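Local coordinates for orotidine 5'-phosphate decarboxylase (Sulfolobus solfataricus, PDB 4DBD), which probably catalyses the decarboxylation of orotidine 5'-monophosphate to uridine 5'-monophosphate, the last step of de novo UMP synthesis, as a homodimer of TIM barrels, at residues L62-I65 and G66-K70; R99-A103 and N104-L108; G89-G92 and S93-L97; L37-V41 and D42-E46. All coordinates share one frame; numbering follows the deposited sequence.

Interaction 1. Residues L62-I65 and G66-K70; sequences LADI and GYIMK
Met69 lays its thioether against the loop that leads into its own helix, its SD 3.8 Å from CB of Leu62 and its CE close to the carbonyl of Asp64. The bend at chi3 (-56°) turns the methyl toward Asp64 O, and Asp64 N points almost straight at SD in a weak N-H...S bond of 3.6 Å. A flexible, polarisable methionine suits a place where one side chain must fill a buried corner and still meet a backbone N-H. One residue earlier, Ile68 crosses Asp64 at a slant, its CG2 3.5 Å from OD2, while its CG1 packs on CG1 of Ile65 at 3.7 Å. OD1 of Asp64 accepts from Ile65 N at 2.7 Å through its anti lone pair, which helps set the turn of the carboxylate. Ile65 is the N-cap, and Ile65 O accepts from Met69 N at 3.0 Å in the first full helical bond. OD2 forms a salt bridge with Lys61 of the second subunit, and Tyr67 OH bonds to Tyr191 of that subunit. The predicted active-site Asp64 is thus oriented by a backbone N-H, by isoleucine packing and by a lysine of the partner subunit, consistent with a catalytic site completed across the dimer interface.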
ATOM      1  N   LEU A  62      -2.804   2.961   1.550  1.00 13.02           N
ATOM      2  CA  LEU A  62      -3.033   1.984   2.608  1.00 14.19           C
ATOM      3  C   LEU A  62      -4.034   0.917   2.180  1.00 14.95           C
ATOM      4  O   LEU A  62      -5.112   1.224   1.680  1.00 13.88           O
ATOM      5  CB  LEU A  62      -3.499   2.689   3.871  1.00 13.02           C
ATOM      6  CG  LEU A  62      -2.473   3.635   4.519  1.00 11.68           C
ATOM      7  CD1 LEU A  62      -3.156   4.596   5.485  1.00 15.03           C
ATOM      8  CD2 LEU A  62      -1.351   2.848   5.210  1.00 16.33           C
ATOM      9  N   ALA A  63      -3.670  -0.348   2.365  1.00 12.57           N
ATOM     10  CA  ALA A  63      -4.525  -1.425   1.855  1.00 12.81           C
ATOM     11  C   ALA A  63      -4.275  -2.720   2.615  1.00 12.62           C
ATOM     12  O   ALA A  63      -3.825  -3.719   2.057  1.00 13.95           O
ATOM     13  CB  ALA A  63      -4.307  -1.604   0.372  1.00 12.78           C
ATOM     14  N   ASP A  64      -4.550  -2.688   3.908  1.00 18.15           N
ATOM     15  CA  ASP A  64      -4.332  -3.869   4.728  1.00 16.12           C
ATOM     16  C   ASP A  64      -5.442  -3.965   5.758  1.00 15.22           C
ATOM     17  O   ASP A  64      -6.400  -3.186   5.728  1.00 14.09           O
ATOM     18  CB  ASP A  64      -2.947  -3.797   5.390  1.00 14.89           C
ATOM     19  CG  ASP A  64      -2.296  -5.162   5.538  1.00 15.80           C
ATOM     20  OD1 ASP A  64      -3.013  -6.120   5.893  1.00 14.87           O
ATOM     21  OD2 ASP A  64      -1.070  -5.284   5.305  1.00 18.72           O
ATOM     22  N   ILE A  65      -5.337  -4.943   6.647  1.00 15.51           N
ATOM     23  CA  ILE A  65      -6.260  -5.037   7.760  1.00 14.41           C
ATOM     24  C   ILE A  65      -6.047  -3.846   8.703  1.00 15.64           C
ATOM     25  O   ILE A  65      -4.997  -3.180   8.664  1.00 14.44           O
ATOM     26  CB  ILE A  65      -6.077  -6.356   8.523  1.00 17.87           C
ATOM     27  CG1 ILE A  65      -4.681  -6.409   9.151  1.00 14.50           C
ATOM     28  CG2 ILE A  65      -6.271  -7.532   7.587  1.00 16.50           C
ATOM     29  CD1 ILE A  65      -4.512  -7.566  10.140  1.00 21.77           C
ATOM     30  N   GLY A  66      -7.035  -3.602   9.557  1.00 15.60           N
ATOM     31  CA  GLY A  66      -7.061  -2.417  10.397  1.00 17.74           C
ATOM     32  C   GLY A  66      -5.857  -2.327  11.298  1.00 16.03           C
ATOM     33  O   GLY A  66      -5.233  -1.266  11.390  1.00 17.43           O
ATOM     34  N   TYR A  67      -5.530  -3.428  11.982  1.00 17.15           N
ATOM     35  CA  TYR A  67      -4.380  -3.443  12.889  1.00 22.50           C
ATOM     36  C   TYR A  67      -3.119  -2.938  12.202  1.00 16.30           C
ATOM     37  O   TYR A  67      -2.364  -2.151  12.772  1.00 19.07           O
ATOM     38  CB  TYR A  67      -4.147  -4.854  13.459  1.00 18.50           C
ATOM     39  CG  TYR A  67      -2.773  -5.047  14.068  1.00 20.02           C
ATOM     40  CD1 TYR A  67      -2.434  -4.449  15.278  1.00 26.94           C
ATOM     41  CD2 TYR A  67      -1.828  -5.850  13.446  1.00 20.39           C
ATOM     42  CE1 TYR A  67      -1.169  -4.635  15.847  1.00 30.71           C
ATOM     43  CE2 TYR A  67      -0.565  -6.046  14.003  1.00 22.34           C
ATOM     44  CZ  TYR A  67      -0.245  -5.434  15.204  1.00 25.67           C
ATOM     45  OH  TYR A  67       1.010  -5.623  15.752  1.00 27.16           O
ATOM     46  N   ILE A  68      -2.898  -3.377  10.967  1.00 15.35           N
ATOM     47  CA  ILE A  68      -1.673  -3.018  10.254  1.00 18.12           C
ATOM     48  C   ILE A  68      -1.730  -1.571   9.785  1.00 16.46           C
ATOM     49  O   ILE A  68      -0.743  -0.848   9.876  1.00 16.80           O
ATOM     50  CB  ILE A  68      -1.434  -3.939   9.042  1.00 16.10           C
ATOM     51  CG1 ILE A  68      -1.165  -5.384   9.490  1.00 18.09           C
ATOM     52  CG2 ILE A  68      -0.320  -3.398   8.171  1.00 17.02           C
ATOM     53  CD1 ILE A  68       0.083  -5.570  10.307  1.00 20.63           C
ATOM     54  N   MET A  69      -2.880  -1.145   9.259  1.00 14.89           N
ATOM     55  CA  MET A  69      -2.993   0.236   8.814  1.00 16.25           C
ATOM     56  C   MET A  69      -2.816   1.218   9.958  1.00 14.49           C
ATOM     57  O   MET A  69      -2.189   2.259   9.799  1.00 15.96           O
ATOM     58  CB  MET A  69      -4.307   0.470   8.085  1.00 16.00           C
ATOM     59  CG  MET A  69      -4.285  -0.185   6.721  1.00 16.86           C
ATOM     60  SD  MET A  69      -5.690   0.205   5.652  1.00 14.60           S
ATOM     61  CE  MET A  69      -7.060  -0.281   6.684  1.00 11.05           C
ATOM     62  N   LYS A  70      -3.376   0.888  11.116  1.00 13.99           N
ATOM     63  CA  LYS A  70      -3.184   1.719  12.308  1.00 13.90           C
ATOM     64  C   LYS A  70      -1.716   1.725  12.766  1.00 17.36           C
ATOM     65  O   LYS A  70      -1.183   2.759  13.169  1.00 19.39           O
ATOM     66  CB  LYS A  70      -4.133   1.264  13.421  1.00 14.86           C
ATOM     67  CG  LYS A  70      -5.594   1.593  13.127  1.00 15.22           C
ATOM     68  CD  LYS A  70      -6.543   0.727  13.947  1.00 19.27           C
ATOM     69  CE  LYS A  70      -6.263   0.811  15.433  1.00 23.58           C
ATOM     70  NZ  LYS A  70      -7.257  -0.038  16.188  1.00 21.62           N
TER

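Interaction 2. Residues R99-A103 and N104-L108; sequences RYLDA and NSKNL
Helix 90-103 ends here in a tight reversal: Ser105 takes up positive phi (58°), and the chain turns back toward strand 107-113. Two nested backbone bonds, one within the span of the other, close the turn, Lys106 N to Leu101 O at 2.8 Å and Ser105 N to Asp102 O at 3.3 Å, the second donor standing well above the plane of its carbonyl. Asn104 N makes weak bonds to the carbonyls of Tyr100 and Leu101.

The amide of Asn104 bends back over the last turn, where ND2 gives a nearly straight bond of 2.8 Å to Tyr100 O. That oxygen lies in the amide plane, and the same nitrogen rests 3.2 Å above one face of the Tyr100 ring, displaced toward its rim, with ring and amide planes 28° apart. The ring can meet the amide because Tyr100 CG is anti to the backbone N (chi1 178°), and asparagine suits the place by combining a short reach with a flat donor. On the barrel side Leu101 crosses two partners at about right angles: its CD2 meets CB of Lys106 at 3.7 Å, and its CD1 meets CD1 of Leu108 at 3.8 Å. Lys106 NZ is held by the carbonyls of Ser77 and Ala79. At the surface, a water donates to both Asp102 OD1 and Lys106 O, while OD2 of Asp102 pairs with Lys98.

The nested bonds and the left-handed Ser105 define a Schellman motif, here ending the helix of a beta-alpha-beta unit of the TIM barrel, with leucine packing linking helix to following strand.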
ATOM      1  N   ARG A  99     -11.928   4.945  12.825  1.00 19.52           N
ATOM      2  CA  ARG A  99     -12.056   5.197  14.255  1.00 22.02           C
ATOM      3  C   ARG A  99     -10.747   5.774  14.790  1.00 19.18           C
ATOM      4  O   ARG A  99     -10.744   6.719  15.582  1.00 23.28           O
ATOM      5  CB  ARG A  99     -12.402   3.908  15.026  1.00 24.54           C
ATOM      6  CG  ARG A  99     -13.552   3.076  14.454  1.00 29.35           C
ATOM      7  CD  ARG A  99     -14.937   3.562  14.889  1.00 33.22           C
ATOM      8  NE  ARG A  99     -15.314   4.817  14.246  1.00 32.14           N
ATOM      9  CZ  ARG A  99     -15.669   4.928  12.967  1.00 31.18           C
ATOM     10  NH1 ARG A  99     -15.679   3.857  12.178  1.00 23.14           N
ATOM     11  NH2 ARG A  99     -16.000   6.116  12.479  1.00 31.27           N
ATOM     12  N   TYR A 100      -9.632   5.192  14.364  1.00 16.87           N
ATOM     13  CA  TYR A 100      -8.328   5.638  14.828  1.00 16.56           C
ATOM     14  C   TYR A 100      -8.011   7.067  14.400  1.00 19.11           C
ATOM     15  O   TYR A 100      -7.555   7.888  15.204  1.00 19.23           O
ATOM     16  CB  TYR A 100      -7.216   4.717  14.340  1.00 15.41           C
ATOM     17  CG  TYR A 100      -5.876   5.221  14.795  1.00 16.90           C
ATOM     18  CD1 TYR A 100      -5.399   4.919  16.062  1.00 21.40           C
ATOM     19  CD2 TYR A 100      -5.107   6.042  13.979  1.00 20.87           C
ATOM     20  CE1 TYR A 100      -4.180   5.404  16.502  1.00 26.22           C
ATOM     21  CE2 TYR A 100      -3.872   6.535  14.411  1.00 23.67           C
ATOM     22  CZ  TYR A 100      -3.421   6.209  15.677  1.00 25.30           C
ATOM     23  OH  TYR A 100      -2.209   6.685  16.126  1.00 29.34           O
ATOM     24  N   LEU A 101      -8.236   7.362  13.125  1.00 17.31           N
ATOM     25  CA  LEU A 101      -7.894   8.678  12.601  1.00 16.80           C
ATOM     26  C   LEU A 101      -8.780   9.737  13.250  1.00 21.47           C
ATOM     27  O   LEU A 101      -8.297  10.822  13.591  1.00 20.38           O
ATOM     28  CB  LEU A 101      -8.018   8.704  11.066  1.00 16.70           C
ATOM     29  CG  LEU A 101      -7.018   7.820  10.312  1.00 14.63           C
ATOM     30  CD1 LEU A 101      -7.309   7.777   8.790  1.00 14.80           C
ATOM     31  CD2 LEU A 101      -5.577   8.212  10.554  1.00 17.37           C
ATOM     32  N   ASP A 102     -10.062   9.410  13.440  1.00 17.14           N
ATOM     33  CA  ASP A 102     -10.998  10.317  14.100  1.00 16.57           C
ATOM     34  C   ASP A 102     -10.505  10.693  15.501  1.00 17.39           C
ATOM     35  O   ASP A 102     -10.511  11.867  15.871  1.00 19.33           O
ATOM     36  CB  ASP A 102     -12.394   9.689  14.210  1.00 21.46           C
ATOM     37  CG  ASP A 102     -13.181   9.774  12.917  1.00 24.24           C
ATOM     38  OD1 ASP A 102     -12.755  10.515  12.007  1.00 29.61           O
ATOM     39  OD2 ASP A 102     -14.231   9.101  12.815  1.00 28.06           O
ATOM     40  N   ALA A 103     -10.086   9.687  16.269  1.00 20.44           N
ATOM     41  CA  ALA A 103      -9.610   9.892  17.645  1.00 17.67           C
ATOM     42  C   ALA A 103      -8.330  10.706  17.697  1.00 18.68           C
ATOM     43  O   ALA A 103      -8.044  11.358  18.702  1.00 23.43           O
ATOM     44  CB  ALA A 103      -9.393   8.564  18.342  1.00 17.82           C
ATOM     45  N   ASN A 104      -7.551  10.648  16.623  1.00 22.20           N
ATOM     46  CA  ASN A 104      -6.278  11.345  16.548  1.00 21.51           C
ATOM     47  C   ASN A 104      -6.306  12.606  15.660  1.00 21.26           C
ATOM     48  O   ASN A 104      -5.250  13.140  15.293  1.00 26.41           O
ATOM     49  CB  ASN A 104      -5.164  10.375  16.110  1.00 22.17           C
ATOM     50  CG  ASN A 104      -4.833   9.332  17.184  1.00 23.58           C
ATOM     51  OD1 ASN A 104      -3.903   9.512  17.980  1.00 29.65           O
ATOM     52  ND2 ASN A 104      -5.586   8.229  17.198  1.00 21.69           N
ATOM     53  N   SER A 105      -7.510  13.089  15.357  1.00 21.26           N
ATOM     54  CA  SER A 105      -7.721  14.338  14.602  1.00 22.80           C
ATOM     55  C   SER A 105      -7.067  14.325  13.230  1.00 22.86           C
ATOM     56  O   SER A 105      -6.475  15.330  12.804  1.00 25.15           O
ATOM     57  CB  SER A 105      -7.236  15.564  15.392  1.00 26.68           C
ATOM     58  OG  SER A 105      -8.067  15.816  16.516  1.00 37.62           O
ATOM     59  N   LYS A 106      -7.166  13.191  12.544  1.00 18.60           N
ATOM     60  CA  LYS A 106      -6.610  13.067  11.194  1.00 15.81           C
ATOM     61  C   LYS A 106      -7.736  12.892  10.181  1.00 17.72           C
ATOM     62  O   LYS A 106      -8.788  12.353  10.509  1.00 20.80           O
ATOM     63  CB  LYS A 106      -5.670  11.860  11.131  1.00 20.58           C
ATOM     64  CG  LYS A 106      -4.576  11.877  12.179  1.00 19.75           C
ATOM     65  CD  LYS A 106      -3.699  13.108  12.011  1.00 20.32           C
ATOM     66  CE  LYS A 106      -2.562  13.120  13.028  1.00 23.20           C
ATOM     67  NZ  LYS A 106      -1.752  14.362  12.924  1.00 23.65           N
ATOM     68  N   ASN A 107      -7.506  13.358   8.955  1.00 16.02           N
ATOM     69  CA  ASN A 107      -8.454  13.159   7.864  1.00 19.56           C
ATOM     70  C   ASN A 107      -8.130  11.895   7.064  1.00 18.84           C
ATOM     71  O   ASN A 107      -6.960  11.511   6.935  1.00 13.72           O
ATOM     72  CB  ASN A 107      -8.423  14.350   6.899  1.00 18.15           C
ATOM     73  CG  ASN A 107      -8.757  15.665   7.568  1.00 28.78           C
ATOM     74  OD1 ASN A 107      -9.747  15.781   8.289  1.00 27.67           O
ATOM     75  ND2 ASN A 107      -7.927  16.672   7.322  1.00 29.87           N
ATOM     76  N   LEU A 108      -9.166  11.275   6.501  1.00 18.71           N
ATOM     77  CA  LEU A 108      -9.004  10.117   5.625  1.00 15.15           C
ATOM     78  C   LEU A 108      -9.472  10.471   4.220  1.00 15.20           C
ATOM     79  O   LEU A 108     -10.529  11.077   4.047  1.00 19.39           O
ATOM     80  CB  LEU A 108      -9.824   8.917   6.153  1.00 16.95           C
ATOM     81  CG  LEU A 108      -9.824   7.605   5.364  1.00 14.58           C
ATOM     82  CD1 LEU A 108      -8.407   7.038   5.221  1.00 16.88           C
ATOM     83  CD2 LEU A 108     -10.771   6.566   5.983  1.00 14.93           C
TER
HETATM   84  O   HOH W   1     -10.818  10.570   9.878  1.00 21.20           O

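Interaction 3. Residues G89-G92 and S93-L97; sequences GVKG and SLDEL
Val90 O is gripped by two backbone donors, Ser93 N at 3.0 Å and Asp95 N at 3.1 Å, which come from opposite faces of its carbonyl plane. The bond from Asp95 spans five residues, as does that from Leu94 N to Gly89 O at 3.2 Å, so the helix opens with a wide, pi-type turn.

Asp95 closes this turn from outside. Its CG sits between the backbone N and the carbonyl carbon (chi1 59°), a crowded placing that swings the carboxylate back toward the start of the helix. There OD1 accepts from Gly92 N at 3.0 Å on its syn side, 33° out of the carboxylate plane, while CB meets CG1 of Val90 at 3.7 Å, the two side chains crossing at about a right angle. Were Asp95 an alanine, the N-H of Gly92 would probably lose its carboxylate partner and the widened turn be less firmly held.

Both glycines suit their backbone angles. At Gly89, the N-cap, a CB would jam against the preceding carbonyl oxygen, and Gly92 has positive phi. Leu94 lays CB and CG over Gly89 O and reaches Val130 and Ile134 of helix 124-134. Ser93 OG donates to the carbonyl of Asp64, a predicted active-site residue, and Lys91 NZ pairs with Glu133.

This pi-type opening starts the helix that follows strand 81-85 in a beta-alpha-beta unit of the TIM barrel.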
ATOM      1  N   GLY A  89     -12.308  -2.485   1.643  1.00 14.72           N
ATOM      2  CA  GLY A  89     -13.566  -2.685   2.331  1.00 18.71           C
ATOM      3  C   GLY A  89     -13.576  -2.178   3.758  1.00 19.55           C
ATOM      4  O   GLY A  89     -12.587  -1.622   4.262  1.00 18.83           O
ATOM      5  N   VAL A  90     -14.700  -2.392   4.433  1.00 17.90           N
ATOM      6  CA  VAL A  90     -14.944  -1.721   5.706  1.00 18.20           C
ATOM      7  C   VAL A  90     -14.607  -2.587   6.926  1.00 17.85           C
ATOM      8  O   VAL A  90     -13.676  -2.295   7.668  1.00 20.13           O
ATOM      9  CB  VAL A  90     -16.409  -1.219   5.776  1.00 22.58           C
ATOM     10  CG1 VAL A  90     -16.728  -0.608   7.154  1.00 18.67           C
ATOM     11  CG2 VAL A  90     -16.682  -0.221   4.645  1.00 18.85           C
ATOM     12  N   LYS A  91     -15.356  -3.664   7.127  1.00 16.18           N
ATOM     13  CA  LYS A  91     -15.248  -4.420   8.370  1.00 16.39           C
ATOM     14  C   LYS A  91     -13.864  -5.014   8.586  1.00 18.77           C
ATOM     15  O   LYS A  91     -13.399  -5.835   7.789  1.00 18.08           O
ATOM     16  CB  LYS A  91     -16.314  -5.522   8.418  1.00 18.58           C
ATOM     17  CG  LYS A  91     -17.679  -5.036   8.878  1.00 28.03           C
ATOM     18  CD  LYS A  91     -18.098  -3.805   8.086  1.00 36.99           C
ATOM     19  CE  LYS A  91     -19.594  -3.783   7.792  1.00 45.92           C
ATOM     20  NZ  LYS A  91     -19.892  -2.952   6.575  1.00 32.45           N
ATOM     21  N   GLY A  92     -13.200  -4.592   9.660  1.00 15.21           N
ATOM     22  CA  GLY A  92     -11.897  -5.138  10.010  1.00 15.65           C
ATOM     23  C   GLY A  92     -10.761  -4.501   9.224  1.00 19.78           C
ATOM     24  O   GLY A  92      -9.614  -4.951   9.290  1.00 15.22           O
ATOM     25  N   SER A  93     -11.081  -3.453   8.475  1.00 15.32           N
ATOM     26  CA  SER A  93     -10.071  -2.728   7.703  1.00 14.07           C
ATOM     27  C   SER A  93     -10.331  -1.228   7.813  1.00 14.92           C
ATOM     28  O   SER A  93      -9.866  -0.583   8.749  1.00 15.61           O
ATOM     29  CB  SER A  93     -10.059  -3.217   6.254  1.00 16.49           C
ATOM     30  OG  SER A  93      -9.089  -2.539   5.472  1.00 21.01           O
ATOM     31  N   LEU A  94     -11.102  -0.660   6.891  1.00 13.15           N
ATOM     32  CA  LEU A  94     -11.311   0.783   6.942  1.00 15.38           C
ATOM     33  C   LEU A  94     -12.080   1.287   8.172  1.00 18.54           C
ATOM     34  O   LEU A  94     -11.843   2.412   8.628  1.00 17.34           O
ATOM     35  CB  LEU A  94     -11.936   1.298   5.644  1.00 19.04           C
ATOM     36  CG  LEU A  94     -11.006   1.232   4.431  1.00 15.53           C
ATOM     37  CD1 LEU A  94     -11.805   1.477   3.164  1.00 16.00           C
ATOM     38  CD2 LEU A  94      -9.845   2.245   4.557  1.00 15.07           C
ATOM     39  N   ASP A  95     -12.992   0.489   8.724  1.00 15.34           N
ATOM     40  CA  ASP A  95     -13.707   0.982   9.909  1.00 16.29           C
ATOM     41  C   ASP A  95     -12.754   1.238  11.079  1.00 18.76           C
ATOM     42  O   ASP A  95     -12.836   2.270  11.746  1.00 17.27           O
ATOM     43  CB  ASP A  95     -14.912   0.105  10.314  1.00 15.88           C
ATOM     44  CG  ASP A  95     -14.538  -1.342  10.628  1.00 19.55           C
ATOM     45  OD1 ASP A  95     -13.343  -1.700  10.618  1.00 22.90           O
ATOM     46  OD2 ASP A  95     -15.465  -2.130  10.916  1.00 20.98           O
ATOM     47  N   GLU A  96     -11.823   0.317  11.286  1.00 17.57           N
ATOM     48  CA  GLU A  96     -10.860   0.426  12.366  1.00 16.95           C
ATOM     49  C   GLU A  96      -9.903   1.589  12.143  1.00 18.70           C
ATOM     50  O   GLU A  96      -9.535   2.288  13.090  1.00 19.54           O
ATOM     51  CB  GLU A  96     -10.087  -0.880  12.522  1.00 23.93           C
ATOM     52  CG  GLU A  96     -10.942  -2.008  13.040  1.00 17.63           C
ATOM     53  CD  GLU A  96     -10.204  -3.319  13.141  1.00 20.53           C
ATOM     54  OE1 GLU A  96      -8.967  -3.334  12.980  1.00 20.75           O
ATOM     55  OE2 GLU A  96     -10.869  -4.349  13.399  1.00 23.33           O
ATOM     56  N   LEU A  97      -9.499   1.800  10.894  1.00 16.74           N
ATOM     57  CA  LEU A  97      -8.627   2.931  10.569  1.00 15.91           C
ATOM     58  C   LEU A  97      -9.355   4.265  10.767  1.00 15.18           C
ATOM     59  O   LEU A  97      -8.777   5.220  11.296  1.00 19.60           O
ATOM     60  CB  LEU A  97      -8.096   2.814   9.137  1.00 12.56           C
ATOM     61  CG  LEU A  97      -7.230   3.977   8.649  1.00 12.95           C
ATOM     62  CD1 LEU A  97      -5.956   4.109   9.475  1.00 13.89           C
ATOM     63  CD2 LEU A  97      -6.900   3.832   7.157  1.00 16.23           C
TER

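Interaction 4. Residues L37-V41 and D42-E46; sequences LDLGV and DKTRE
With chi1 at -64°, Thr44 holds OG1 beside its own backbone N and anti to its carbonyl carbon, where the hydroxyl can turn back on the preceding turn of the helix. OG1 donates to Gly40 O at 2.7 Å, and Thr44 N reaches the same oxygen at 3.0 Å from the opposite face of the carbonyl plane. Threonine suits this place because its short branch brings a donor to a carbonyl four residues back while remaining buried. A valine in its place would probably take the hydroxyl from Gly40 O and leave that carbonyl to Thr44 N alone among the donors of the following helix turn.

Gly40 joins two helices, and any side chain at its backbone angles would strike the carbonyl oxygen of Leu39. A sulfate ion lies close to it. CB of Leu39 packs on CB of Lys43 at 3.9 Å, and a water bridges Leu39 O to Lys43 N. One residue further on, Arg45 N bonds to Val41 O at 3.0 Å and its CG lies over that oxygen, while its guanidinium reaches Arg75 O. Lys43 NZ forms a salt bridge with Glu46.

Gly40 thus ends helix 33-39 and N-caps helix 41-48, in the connection between the second and third strands of the TIM barrel.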
ATOM      1  N   LEU A  37      11.365   6.201   1.687  1.00 23.30           N
ATOM      2  CA  LEU A  37      12.450   5.233   1.486  1.00 28.64           C
ATOM      3  C   LEU A  37      13.762   5.869   0.973  1.00 33.28           C
ATOM      4  O   LEU A  37      14.846   5.325   1.187  1.00 37.85           O
ATOM      5  CB  LEU A  37      12.010   4.095   0.558  1.00 19.67           C
ATOM      6  CG  LEU A  37      10.777   3.298   0.992  1.00 16.71           C
ATOM      7  CD1 LEU A  37      10.398   2.294  -0.077  1.00 21.92           C
ATOM      8  CD2 LEU A  37      10.994   2.589   2.332  1.00 24.77           C
ATOM      9  N   ASP A  38      13.666   7.004   0.287  1.00 27.16           N
ATOM     10  CA  ASP A  38      14.865   7.690  -0.201  1.00 24.68           C
ATOM     11  C   ASP A  38      15.539   8.437   0.949  1.00 40.25           C
ATOM     12  O   ASP A  38      16.696   8.170   1.276  1.00 46.22           O
ATOM     13  CB  ASP A  38      14.527   8.661  -1.337  1.00 25.05           C
ATOM     14  CG  ASP A  38      14.406   7.973  -2.691  1.00 51.59           C
ATOM     15  OD1 ASP A  38      15.053   6.917  -2.892  1.00 53.61           O
ATOM     16  OD2 ASP A  38      13.668   8.500  -3.564  1.00 47.36           O
ATOM     17  N   LEU A  39      14.806   9.357   1.568  1.00 31.97           N
ATOM     18  CA  LEU A  39      15.348  10.190   2.640  1.00 32.06           C
ATOM     19  C   LEU A  39      15.422   9.452   3.964  1.00 38.01           C
ATOM     20  O   LEU A  39      16.248   9.777   4.825  1.00 36.71           O
ATOM     21  CB  LEU A  39      14.480  11.437   2.840  1.00 30.80           C
ATOM     22  CG  LEU A  39      14.370  12.424   1.686  1.00 28.89           C
ATOM     23  CD1 LEU A  39      13.654  13.678   2.164  1.00 28.44           C
ATOM     24  CD2 LEU A  39      15.754  12.767   1.143  1.00 31.82           C
ATOM     25  N   GLY A  40      14.551   8.464   4.133  1.00 35.71           N
ATOM     26  CA  GLY A  40      14.375   7.841   5.431  1.00 28.70           C
ATOM     27  C   GLY A  40      13.349   8.594   6.251  1.00 22.49           C
ATOM     28  O   GLY A  40      12.996   9.726   5.926  1.00 27.33           O
ATOM     29  N   VAL A  41      12.872   7.969   7.323  1.00 23.89           N
ATOM     30  CA  VAL A  41      11.762   8.497   8.111  1.00 30.12           C
ATOM     31  C   VAL A  41      12.113   9.781   8.854  1.00 35.69           C
ATOM     32  O   VAL A  41      11.340  10.743   8.843  1.00 32.16           O
ATOM     33  CB  VAL A  41      11.287   7.462   9.151  1.00 39.31           C
ATOM     34  CG1 VAL A  41       9.853   7.765   9.592  1.00 40.42           C
ATOM     35  CG2 VAL A  41      11.402   6.049   8.585  1.00 35.64           C
ATOM     36  N   ASP A  42      13.266   9.785   9.523  1.00 38.23           N
ATOM     37  CA  ASP A  42      13.678  10.947  10.296  1.00 39.28           C
ATOM     38  C   ASP A  42      13.868  12.154   9.401  1.00 23.40           C
ATOM     39  O   ASP A  42      13.317  13.225   9.675  1.00 29.02           O
ATOM     40  CB  ASP A  42      14.958  10.663  11.083  1.00 44.55           C
ATOM     41  CG  ASP A  42      14.705   9.809  12.310  1.00 47.26           C
ATOM     42  OD1 ASP A  42      13.557   9.812  12.817  1.00 38.81           O
ATOM     43  OD2 ASP A  42      15.657   9.139  12.764  1.00 53.54           O
ATOM     44  N   LYS A  43      14.630  11.980   8.326  1.00 24.72           N
ATOM     45  CA  LYS A  43      14.853  13.067   7.378  1.00 22.90           C
ATOM     46  C   LYS A  43      13.558  13.526   6.726  1.00 25.68           C
ATOM     47  O   LYS A  43      13.394  14.705   6.418  1.00 24.50           O
ATOM     48  CB  LYS A  43      15.875  12.667   6.317  1.00 30.98           C
ATOM     49  CG  LYS A  43      17.289  12.541   6.877  1.00 38.29           C
ATOM     50  CD  LYS A  43      17.822  13.899   7.301  1.00 44.59           C
ATOM     51  CE  LYS A  43      18.642  13.794   8.584  1.00 54.79           C
ATOM     52  NZ  LYS A  43      19.351  15.067   8.905  1.00 47.16           N
ATOM     53  N   THR A  44      12.625  12.603   6.519  1.00 23.27           N
ATOM     54  CA  THR A  44      11.367  13.002   5.911  1.00 20.11           C
ATOM     55  C   THR A  44      10.583  13.920   6.854  1.00 17.80           C
ATOM     56  O   THR A  44      10.047  14.939   6.429  1.00 23.95           O
ATOM     57  CB  THR A  44      10.502  11.785   5.479  1.00 20.49           C
ATOM     58  OG1 THR A  44      11.188  11.056   4.452  1.00 23.95           O
ATOM     59  CG2 THR A  44       9.172  12.268   4.933  1.00 20.65           C
ATOM     60  N   ARG A  45      10.532  13.569   8.137  1.00 24.01           N
ATOM     61  CA  ARG A  45       9.819  14.378   9.123  1.00 24.46           C
ATOM     62  C   ARG A  45      10.428  15.779   9.262  1.00 26.03           C
ATOM     63  O   ARG A  45       9.711  16.784   9.308  1.00 27.34           O
ATOM     64  CB  ARG A  45       9.790  13.662  10.483  1.00 33.14           C
ATOM     65  CG  ARG A  45       8.937  12.395  10.508  1.00 39.70           C
ATOM     66  CD  ARG A  45       8.791  11.824  11.915  1.00 49.53           C
ATOM     67  NE  ARG A  45       7.654  10.905  12.031  1.00 49.81           N
ATOM     68  CZ  ARG A  45       6.456  11.243  12.512  1.00 37.52           C
ATOM     69  NH1 ARG A  45       6.221  12.482  12.942  1.00 42.83           N
ATOM     70  NH2 ARG A  45       5.490  10.341  12.572  1.00 41.96           N
ATOM     71  N   GLU A  46      11.754  15.836   9.329  1.00 26.30           N
ATOM     72  CA  GLU A  46      12.466  17.108   9.401  1.00 25.07           C
ATOM     73  C   GLU A  46      12.114  18.009   8.219  1.00 26.71           C
ATOM     74  O   GLU A  46      11.874  19.203   8.377  1.00 27.75           O
ATOM     75  CB  GLU A  46      13.973  16.858   9.427  1.00 26.15           C
ATOM     76  CG  GLU A  46      14.795  18.131   9.470  1.00 30.96           C
ATOM     77  CD  GLU A  46      16.272  17.871   9.668  1.00 29.54           C
ATOM     78  OE1 GLU A  46      16.666  16.690   9.758  1.00 27.34           O
ATOM     79  OE2 GLU A  46      17.043  18.851   9.734  1.00 33.96           O
TER
HETATM   80  O   HOH W   2      16.386   9.679   7.480  1.00 34.84           O

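From the N terminus the four contacts follow in series, without nesting or crossing. Interaction 4 comes first, turning the corner between helices 33-39 and 41-48; it touches none of the others, its nearest atoms about 8 Å from those of interaction 2. Interaction 1 then closes the loop from strand 55-62 into helix 66-73. Interactions 3 and 2 open and end the same helix, 90-103, after strand 81-85 and before strand 107-113. The starts of the two neighbouring helices are tied together through Gly66 N and Gly92 O, 2.9 Å apart, and Lys70 packs on Tyr100 further along. Interactions 1, 3 and 4 also touch the second subunit.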